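Local atomic coordinates of endoglucanase (Humicola insolens, PDB entry 1DYS), a protein that hydrolyses internal beta-1,4-glucosidic bonds of cellulose as a glycoside hydrolase family 6 endoglucanase, taking part in the recycling of plant biomass. Residues F6-L12 with N78-G82; Q23-F28 with W330-Q336; Q160-G164 with T202-A207. All blocks are in the same frame, centred on the assembly; numbering follows the deposited sequence.

Interaction 1. Residues F6-L12 with N78-G82; sequences FSGRTLL and NPIVG
T10 and L12 exchange backbone hydrogen bonds with N78 and I80, joining the short strand 10-11 in parallel to the start of strand 79-85. T10 N donates to N78 O, I80 N to T10 O and L12 N to I80 O, each at 2.9 Å. Where the two strands part, a water accepts from G82 N and donates to L12 O; the L12 and G82 backbones also bond T49 and Y51, and that of V81 bonds Q131 and A133. A second water accepts from N78 N and lies 2.6 Å from T10 OG1. A third accepts from R9 NE, more weakly from N78 ND2, and donates to P79 O at 3.1 Å; R9 NH1 goes instead to P5 O. R9 N returns to F6 O in a type II turn that brings the F6 ring back over the sheet. The apolar half centres on I80: with CG1 anti to the backbone N (chi1 179°), its CD1 makes a CH-pi contact over the middle of the F6 face, 4.2 Å from the centroid, while CG2 meets F6 CD2 at 3.6 Å. F6 and L11 also pack on V307 of strand 303-307, as strands of the distorted family 6 barrel come together; L12 and V81 lie side by side towards helix 60-74. Water thus supplements the direct bonds, and the pairing probably relies on both besides the F6-I80 packing.

Interaction 2. Residues Q23-F28 with W330-Q336; sequences QTRQAF and WFDAYAQ
D332 reaches across to T24 and holds the polar core. Its CG, anti to the backbone N (chi1 -161°), carries the carboxylate towards helix 23-28, where OD1 accepts from T24 OG1 at 2.6 Å on the syn side. The anti lone pair of the same OD1 takes W330 NE1 at 2.8 Å, nearly in the indole plane. OD2 receives Q336 NE2 at 2.9 Å from above the carboxylate plane, and Q336 OE1 is held by R31. With alanine at D332, T24 OG1 and W330 NE1 would probably lose their shared acceptor, and the Q336 amide one of its two holds, leaving R31. These bonds link helix 15-29 to the first turn of the C-terminal helix 332-340, on the outside of the family 6 barrel; the short segments cross at -71°. W330 lies close to E314, a probable substrate-binding residue, and its backbone N donates to E97 of the second subunit. Stacking comes from Q23, whose extended side chain lays its amide on the D332 carboxylate, the planes 12° apart. Among the apolar contacts, T24 CG2 meets Q336 CG at 3.6 Å and A335 CB at 3.8 Å. Q336 CG makes a CH-pi contact over the F28 ring, 4.3 Å from its centroid.

Interaction 3. Residues Q160-G164 with T202-A207; sequences QEAIG and TILQKA
The segments 160-164 and 202-207 of two longer helices cross at -60° with their axes 8.1 Å apart, and G164 CA comes within 4.0 Å of A207 CA. G164 makes this closeness possible: a beta carbon there would press on K206 CB and A207 N. Its carbonyl oxygen instead touches A207 CB at 3.3 Å and receives a CA-H...O contact from A207 CA. One turn earlier, Q160 has CG beside the backbone N (chi1 -66°) and an extended chain, which carries its amide across to helix 202-207. There OE1 meets K206 CE at 3.1 Å and T202 CG2 at 3.5 Å, with K206 NZ at 4.1 Å, while NE2 is bonded to E199. K206 also lays CD and CE along Q160 CB. On the buried side, the CG2 methyls of I163 and I203 meet at 3.8 Å; helix 140-146 adds M144 against I163 and I141 against I203. The contact packs helix 150-169 against helix 190-207, outer helices before and after strand 175-180 of the barrel. No hydrogen bond spans the segments; cohesion rests on glycine-alanine packing, Q160-K206 methylene contacts and methyls, and the methylene beside the lysine ammonium, probably slightly positive, suits the amide oxygen it faces.

Interactions 1 and 2 interlock along the chain: strand 10-11 is followed directly by helix 15-29, and the partners of these two elements lie at 78-82 and near the C-terminus. Interaction 3 comes after interaction 1 and is nested within the long loop closed by interaction 2. Centres of interactions 1 and 2, and of 1 and 3, are about 27 Å apart; those of 2 and 3 are about 41 Å apart, on opposite sides of the chain's centre. None touches another. Interaction 1 belongs to the parallel sheet of the barrel, whereas interactions 2 and 3 join helices around it, so strand pairing and helix packing secure separate regions of one catalytic domain.

Interaction 1. Residues F6-L12 with N78-G82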
loop_
_atom_site.group_PDB
_atom_site.type_symbol
_atom_site.label_atom_id
_atom_site.label_comp_id
_atom_site.label_asym_id
_atom_site.label_seq_id
_atom_site.Cartn_x
_atom_site.Cartn_y
_atom_site.Cartn_z
ATOM N N PHE A 6 -14.606 -7.336 27.913
ATOM C CA PHE A 6 -13.205 -7.301 28.293
ATOM C C PHE A 6 -13.029 -7.637 29.789
ATOM O O PHE A 6 -11.917 -7.831 30.231
ATOM C CB PHE A 6 -12.597 -5.930 28.013
ATOM C CG PHE A 6 -12.429 -5.639 26.542
ATOM C CD1 PHE A 6 -13.460 -5.072 25.792
ATOM C CD2 PHE A 6 -11.239 -5.952 25.920
ATOM C CE1 PHE A 6 -13.303 -4.795 24.446
ATOM C CE2 PHE A 6 -11.074 -5.733 24.565
ATOM C CZ PHE A 6 -12.106 -5.145 23.853
ATOM N N SER A 7 -14.124 -7.566 30.527
ATOM C CA SER A 7 -14.123 -7.871 31.960
ATOM C C SER A 7 -13.449 -9.193 32.281
ATOM O O SER A 7 -13.796 -10.290 31.823
ATOM C CB SER A 7 -15.578 -7.933 32.462
ATOM O OG SER A 7 -15.673 -7.454 33.795
ATOM N N GLY A 8 -12.389 -9.122 33.087
ATOM C CA GLY A 8 -11.598 -10.233 33.514
ATOM C C GLY A 8 -10.744 -10.883 32.440
ATOM O O GLY A 8 -10.128 -11.918 32.658
ATOM N N ARG A 9 -10.631 -10.241 31.275
ATOM C CA ARG A 9 -9.830 -10.764 30.177
ATOM C C ARG A 9 -8.586 -9.917 29.941
ATOM O O ARG A 9 -8.473 -8.815 30.448
ATOM C CB ARG A 9 -10.712 -10.869 28.921
ATOM C CG ARG A 9 -11.735 -11.977 29.045
ATOM C CD ARG A 9 -12.571 -12.246 27.797
ATOM N NE ARG A 9 -13.421 -13.418 28.051
ATOM C CZ ARG A 9 -14.742 -13.446 28.036
ATOM N NH1 ARG A 9 -15.424 -12.347 27.753
ATOM N NH2 ARG A 9 -15.349 -14.604 28.298
ATOM N N THR A 10 -7.638 -10.428 29.167
ATOM C CA THR A 10 -6.438 -9.675 28.794
ATOM C C THR A 10 -6.452 -9.489 27.269
ATOM O O THR A 10 -6.663 -10.487 26.594
ATOM C CB THR A 10 -5.157 -10.433 29.149
ATOM O OG1 THR A 10 -5.334 -11.827 28.851
ATOM C CG2 THR A 10 -4.893 -10.279 30.649
ATOM N N LEU A 11 -6.278 -8.266 26.785
ATOM C CA LEU A 11 -6.187 -8.077 25.321
ATOM C C LEU A 11 -4.947 -8.792 24.816
ATOM O O LEU A 11 -3.829 -8.713 25.306
ATOM C CB LEU A 11 -6.106 -6.576 25.011
ATOM C CG LEU A 11 -6.085 -6.251 23.509
ATOM C CD1 LEU A 11 -7.281 -6.776 22.719
ATOM C CD2 LEU A 11 -5.904 -4.737 23.342
ATOM N N LEU A 12 -5.124 -9.638 23.776
ATOM C CA LEU A 12 -4.046 -10.480 23.298
ATOM C C LEU A 12 -2.877 -9.733 22.658
ATOM O O LEU A 12 -3.112 -8.796 21.896
ATOM C CB LEU A 12 -4.607 -11.544 22.336
ATOM C CG LEU A 12 -3.613 -12.583 21.800
ATOM C CD1 LEU A 12 -3.277 -13.659 22.819
ATOM C CD2 LEU A 12 -4.165 -13.216 20.529
ATOM N N ASN A 78 -6.691 -15.817 29.853
ATOM C CA ASN A 78 -8.051 -15.549 29.424
ATOM C C ASN A 78 -8.072 -14.327 28.484
ATOM O O ASN A 78 -8.357 -13.195 28.896
ATOM C CB ASN A 78 -8.934 -15.197 30.625
ATOM C CG ASN A 78 -10.050 -16.218 30.715
ATOM O OD1 ASN A 78 -9.832 -17.240 31.361
ATOM N ND2 ASN A 78 -11.162 -15.949 30.046
ATOM N N PRO A 79 -7.740 -14.625 27.256
ATOM C CA PRO A 79 -7.541 -13.602 26.245
ATOM C C PRO A 79 -8.811 -13.128 25.589
ATOM O O PRO A 79 -9.856 -13.787 25.587
ATOM C CB PRO A 79 -6.610 -14.246 25.183
ATOM C CG PRO A 79 -6.882 -15.715 25.352
ATOM C CD PRO A 79 -7.383 -15.946 26.751
ATOM N N ILE A 80 -8.668 -11.928 25.021
ATOM C CA ILE A 80 -9.699 -11.462 24.081
ATOM C C ILE A 80 -8.870 -10.950 22.900
ATOM O O ILE A 80 -7.898 -10.236 23.117
ATOM C CB ILE A 80 -10.708 -10.490 24.638
ATOM C CG1 ILE A 80 -11.704 -10.088 23.535
ATOM C CG2 ILE A 80 -10.005 -9.286 25.280
ATOM C CD1 ILE A 80 -12.921 -9.331 24.033
ATOM N N VAL A 81 -9.201 -11.436 21.711
ATOM C CA VAL A 81 -8.444 -11.020 20.520
ATOM C C VAL A 81 -9.011 -9.769 19.855
ATOM O O VAL A 81 -10.203 -9.777 19.582
ATOM C CB VAL A 81 -8.562 -12.173 19.487
ATOM C CG1 VAL A 81 -7.913 -11.793 18.155
ATOM C CG2 VAL A 81 -7.941 -13.434 20.065
ATOM N N GLY A 82 -8.200 -8.741 19.616
ATOM C CA GLY A 82 -8.730 -7.555 18.919
ATOM C C GLY A 82 -8.374 -7.720 17.433
ATOM O O GLY A 82 -7.207 -7.944 17.107
HETATM O O HOH W 1 -11.688 -15.183 27.600
HETATM O O HOH W 2 -5.600 -13.425 30.921
HETATM O O HOH W 3 -5.307 -8.618 20.041
#

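Interaction 2. Residues Q23-F28 with W330-Q336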
loop_
_atom_site.group_PDB
_atom_site.type_symbol
_atom_site.label_atom_id
_atom_site.label_comp_id
_atom_site.label_asym_id
_atom_site.label_seq_id
_atom_site.Cartn_x
_atom_site.Cartn_y
_atom_site.Cartn_z
ATOM N N GLN A 23 13.465 -4.932 16.994
ATOM C CA GLN A 23 14.422 -3.974 16.450
ATOM C C GLN A 23 14.599 -2.811 17.410
ATOM O O GLN A 23 15.718 -2.335 17.647
ATOM C CB GLN A 23 13.931 -3.436 15.096
ATOM C CG GLN A 23 14.880 -2.401 14.505
ATOM C CD GLN A 23 14.558 -2.056 13.065
ATOM O OE1 GLN A 23 15.274 -1.250 12.457
ATOM N NE2 GLN A 23 13.515 -2.628 12.488
ATOM N N THR A 24 13.482 -2.349 18.011
ATOM C CA THR A 24 13.554 -1.213 18.929
ATOM C C THR A 24 14.326 -1.573 20.180
ATOM O O THR A 24 15.142 -0.810 20.684
ATOM C CB THR A 24 12.133 -0.701 19.302
ATOM O OG1 THR A 24 11.345 -0.697 18.094
ATOM C CG2 THR A 24 12.166 0.706 19.850
ATOM N N ARG A 25 14.007 -2.723 20.746
ATOM C CA ARG A 25 14.701 -3.246 21.907
ATOM C C ARG A 25 16.180 -3.405 21.575
ATOM O O ARG A 25 16.941 -2.904 22.401
ATOM C CB ARG A 25 14.173 -4.625 22.307
ATOM C CG ARG A 25 14.385 -4.879 23.803
ATOM C CD ARG A 25 13.923 -6.354 24.046
ATOM N NE ARG A 25 14.960 -7.107 23.329
ATOM C CZ ARG A 25 16.128 -7.310 23.957
ATOM N NH1 ARG A 25 16.395 -6.953 25.207
ATOM N NH2 ARG A 25 17.029 -7.903 23.213
ATOM N N GLN A 26 16.520 -3.985 20.424
ATOM C CA GLN A 26 17.947 -4.019 20.061
ATOM C C GLN A 26 18.578 -2.639 19.962
ATOM O O GLN A 26 19.722 -2.433 20.416
ATOM C CB GLN A 26 18.077 -4.718 18.690
ATOM C CG GLN A 26 17.744 -6.214 18.780
ATOM C CD GLN A 26 17.530 -6.833 17.418
ATOM O OE1 GLN A 26 16.966 -7.913 17.235
ATOM N NE2 GLN A 26 17.957 -6.171 16.348
ATOM N N ALA A 27 17.919 -1.632 19.386
ATOM C CA ALA A 27 18.471 -0.289 19.236
ATOM C C ALA A 27 18.794 0.347 20.574
ATOM O O ALA A 27 19.892 0.883 20.801
ATOM C CB ALA A 27 17.538 0.604 18.418
ATOM N N PHE A 28 17.885 0.257 21.541
ATOM C CA PHE A 28 18.119 0.795 22.871
ATOM C C PHE A 28 19.285 0.049 23.524
ATOM O O PHE A 28 20.204 0.706 24.010
ATOM C CB PHE A 28 16.877 0.674 23.753
ATOM C CG PHE A 28 15.878 1.775 23.534
ATOM C CD1 PHE A 28 16.222 3.116 23.593
ATOM C CD2 PHE A 28 14.572 1.413 23.208
ATOM C CE1 PHE A 28 15.272 4.102 23.368
ATOM C CE2 PHE A 28 13.620 2.410 23.001
ATOM C CZ PHE A 28 13.954 3.725 23.083
ATOM N N TRP A 330 7.744 -0.154 9.207
ATOM C CA TRP A 330 8.290 0.100 10.533
ATOM C C TRP A 330 9.167 1.343 10.528
ATOM O O TRP A 330 9.960 1.607 9.625
ATOM C CB TRP A 330 9.101 -1.124 10.951
ATOM C CG TRP A 330 9.469 -1.001 12.400
ATOM C CD1 TRP A 330 10.682 -0.780 12.940
ATOM C CD2 TRP A 330 8.544 -1.147 13.493
ATOM N NE1 TRP A 330 10.619 -0.756 14.334
ATOM C CE2 TRP A 330 9.294 -0.999 14.665
ATOM C CE3 TRP A 330 7.172 -1.375 13.601
ATOM C CZ2 TRP A 330 8.740 -1.060 15.946
ATOM C CZ3 TRP A 330 6.599 -1.464 14.859
ATOM C CH2 TRP A 330 7.381 -1.286 16.028
ATOM N N PHE A 331 8.975 2.175 11.543
ATOM C CA PHE A 331 9.634 3.465 11.694
ATOM C C PHE A 331 10.295 3.439 13.075
ATOM O O PHE A 331 9.687 3.907 14.044
ATOM C CB PHE A 331 8.580 4.571 11.559
ATOM C CG PHE A 331 9.068 5.997 11.573
ATOM C CD1 PHE A 331 10.420 6.307 11.615
ATOM C CD2 PHE A 331 8.155 7.039 11.500
ATOM C CE1 PHE A 331 10.861 7.623 11.610
ATOM C CE2 PHE A 331 8.574 8.358 11.506
ATOM C CZ PHE A 331 9.926 8.636 11.560
ATOM N N ASP A 332 11.490 2.815 13.094
ATOM C CA ASP A 332 12.080 2.545 14.409
ATOM C C ASP A 332 12.425 3.757 15.231
ATOM O O ASP A 332 12.266 3.682 16.460
ATOM C CB ASP A 332 13.245 1.562 14.229
ATOM C CG ASP A 332 13.571 0.894 15.554
ATOM O OD1 ASP A 332 12.733 0.072 15.973
ATOM O OD2 ASP A 332 14.651 1.185 16.126
ATOM N N ALA A 333 12.815 4.902 14.646
ATOM C CA ALA A 333 13.058 6.070 15.482
ATOM C C ALA A 333 11.760 6.543 16.176
ATOM O O ALA A 333 11.820 7.121 17.256
ATOM C CB ALA A 333 13.622 7.194 14.617
ATOM N N TYR A 334 10.655 6.338 15.468
ATOM C CA TYR A 334 9.372 6.709 16.064
ATOM C C TYR A 334 9.039 5.773 17.226
ATOM O O TYR A 334 8.548 6.281 18.244
ATOM C CB TYR A 334 8.306 6.746 14.981
ATOM C CG TYR A 334 7.050 7.466 15.384
ATOM C CD1 TYR A 334 6.108 6.798 16.164
ATOM C CD2 TYR A 334 6.762 8.757 15.008
ATOM C CE1 TYR A 334 4.925 7.411 16.554
ATOM C CE2 TYR A 334 5.598 9.394 15.370
ATOM C CZ TYR A 334 4.679 8.702 16.149
ATOM O OH TYR A 334 3.529 9.339 16.531
ATOM N N ALA A 335 9.283 4.478 17.024
ATOM C CA ALA A 335 9.093 3.502 18.080
ATOM C C ALA A 335 9.995 3.807 19.286
ATOM O O ALA A 335 9.494 3.781 20.420
ATOM C CB ALA A 335 9.384 2.093 17.600
ATOM N N GLN A 336 11.219 4.232 19.070
ATOM C CA GLN A 336 12.084 4.650 20.189
ATOM C C GLN A 336 11.479 5.850 20.881
ATOM O O GLN A 336 11.377 5.906 22.122
ATOM C CB GLN A 336 13.518 4.923 19.662
ATOM C CG GLN A 336 14.203 3.649 19.191
ATOM C CD GLN A 336 15.560 4.001 18.597
ATOM O OE1 GLN A 336 16.317 4.706 19.287
ATOM N NE2 GLN A 336 15.835 3.561 17.384
#

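Interaction 3. Residues Q160-G164 with T202-A207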
loop_
_atom_site.group_PDB
_atom_site.type_symbol
_atom_site.label_atom_id
_atom_site.label_comp_id
_atom_site.label_asym_id
_atom_site.label_seq_id
_atom_site.Cartn_x
_atom_site.Cartn_y
_atom_site.Cartn_z
ATOM N N GLN A 160 -22.759 2.070 3.218
ATOM C CA GLN A 160 -23.669 1.757 4.322
ATOM C C GLN A 160 -24.124 0.315 4.228
ATOM O O GLN A 160 -24.176 -0.437 5.204
ATOM C CB GLN A 160 -24.875 2.680 4.372
ATOM C CG GLN A 160 -24.550 4.143 4.685
ATOM C CD GLN A 160 -25.807 4.994 4.622
ATOM O OE1 GLN A 160 -26.841 4.555 4.116
ATOM N NE2 GLN A 160 -25.780 6.228 5.098
ATOM N N GLU A 161 -24.426 -0.133 2.994
ATOM C CA GLU A 161 -24.798 -1.517 2.766
ATOM C C GLU A 161 -23.637 -2.459 3.102
ATOM O O GLU A 161 -23.848 -3.516 3.699
ATOM C CB GLU A 161 -25.234 -1.732 1.306
ATOM C CG GLU A 161 -25.529 -3.197 1.006
ATOM C CD GLU A 161 -26.122 -3.421 -0.373
ATOM O OE1 GLU A 161 -26.577 -2.434 -0.991
ATOM O OE2 GLU A 161 -26.153 -4.581 -0.839
ATOM N N ALA A 162 -22.401 -2.060 2.760
ATOM C CA ALA A 162 -21.256 -2.897 3.089
ATOM C C ALA A 162 -21.085 -3.097 4.595
ATOM O O ALA A 162 -20.838 -4.219 5.049
ATOM C CB ALA A 162 -19.941 -2.321 2.566
ATOM N N ILE A 163 -21.177 -2.001 5.339
ATOM C CA ILE A 163 -20.964 -2.102 6.793
ATOM C C ILE A 163 -22.103 -2.886 7.454
ATOM O O ILE A 163 -21.935 -3.778 8.311
ATOM C CB ILE A 163 -20.801 -0.712 7.397
ATOM C CG1 ILE A 163 -19.569 0.024 6.844
ATOM C CG2 ILE A 163 -20.650 -0.898 8.913
ATOM C CD1 ILE A 163 -19.357 1.417 7.426
ATOM N N GLY A 164 -23.332 -2.592 6.970
ATOM C CA GLY A 164 -24.485 -3.346 7.506
ATOM C C GLY A 164 -24.291 -4.830 7.247
ATOM O O GLY A 164 -24.675 -5.663 8.062
ATOM N N THR A 202 -28.893 4.510 10.819
ATOM C CA THR A 202 -29.133 4.073 9.442
ATOM C C THR A 202 -28.397 2.788 9.124
ATOM O O THR A 202 -28.978 1.898 8.502
ATOM C CB THR A 202 -28.718 5.182 8.467
ATOM O OG1 THR A 202 -29.546 6.322 8.713
ATOM C CG2 THR A 202 -28.825 4.745 7.017
ATOM N N ILE A 203 -27.113 2.686 9.493
ATOM C CA ILE A 203 -26.354 1.469 9.272
ATOM C C ILE A 203 -26.919 0.266 10.000
ATOM O O ILE A 203 -26.915 -0.843 9.444
ATOM C CB ILE A 203 -24.870 1.648 9.685
ATOM C CG1 ILE A 203 -24.236 2.512 8.589
ATOM C CG2 ILE A 203 -24.124 0.346 9.894
ATOM C CD1 ILE A 203 -22.967 3.197 9.025
ATOM N N LEU A 204 -27.358 0.431 11.239
ATOM C CA LEU A 204 -27.921 -0.682 11.999
ATOM C C LEU A 204 -29.239 -1.158 11.395
ATOM O O LEU A 204 -29.514 -2.370 11.346
ATOM C CB LEU A 204 -28.097 -0.271 13.467
ATOM C CG LEU A 204 -26.764 -0.238 14.243
ATOM C CD1 LEU A 204 -26.976 0.237 15.665
ATOM C CD2 LEU A 204 -26.152 -1.629 14.265
ATOM N N GLN A 205 -30.052 -0.224 10.887
ATOM C CA GLN A 205 -31.283 -0.656 10.208
ATOM C C GLN A 205 -30.954 -1.584 9.040
ATOM O O GLN A 205 -31.603 -2.617 8.879
ATOM C CB GLN A 205 -32.088 0.514 9.674
ATOM C CG GLN A 205 -32.555 1.512 10.719
ATOM C CD GLN A 205 -33.263 2.683 10.055
ATOM O OE1 GLN A 205 -33.001 3.856 10.335
ATOM N NE2 GLN A 205 -34.177 2.356 9.147
ATOM N N LYS A 206 -29.954 -1.235 8.231
ATOM C CA LYS A 206 -29.516 -2.045 7.107
ATOM C C LYS A 206 -28.927 -3.381 7.504
ATOM O O LYS A 206 -29.157 -4.369 6.779
ATOM C CB LYS A 206 -28.504 -1.262 6.248
ATOM C CG LYS A 206 -29.061 0.103 5.904
ATOM C CD LYS A 206 -28.398 0.729 4.699
ATOM C CE LYS A 206 -28.800 2.194 4.572
ATOM N NZ LYS A 206 -30.283 2.345 4.452
ATOM N N ALA A 207 -28.313 -3.515 8.667
ATOM C CA ALA A 207 -27.802 -4.791 9.159
ATOM C C ALA A 207 -28.985 -5.665 9.597
ATOM O O ALA A 207 -28.877 -6.883 9.607
ATOM C CB ALA A 207 -26.828 -4.657 10.325
#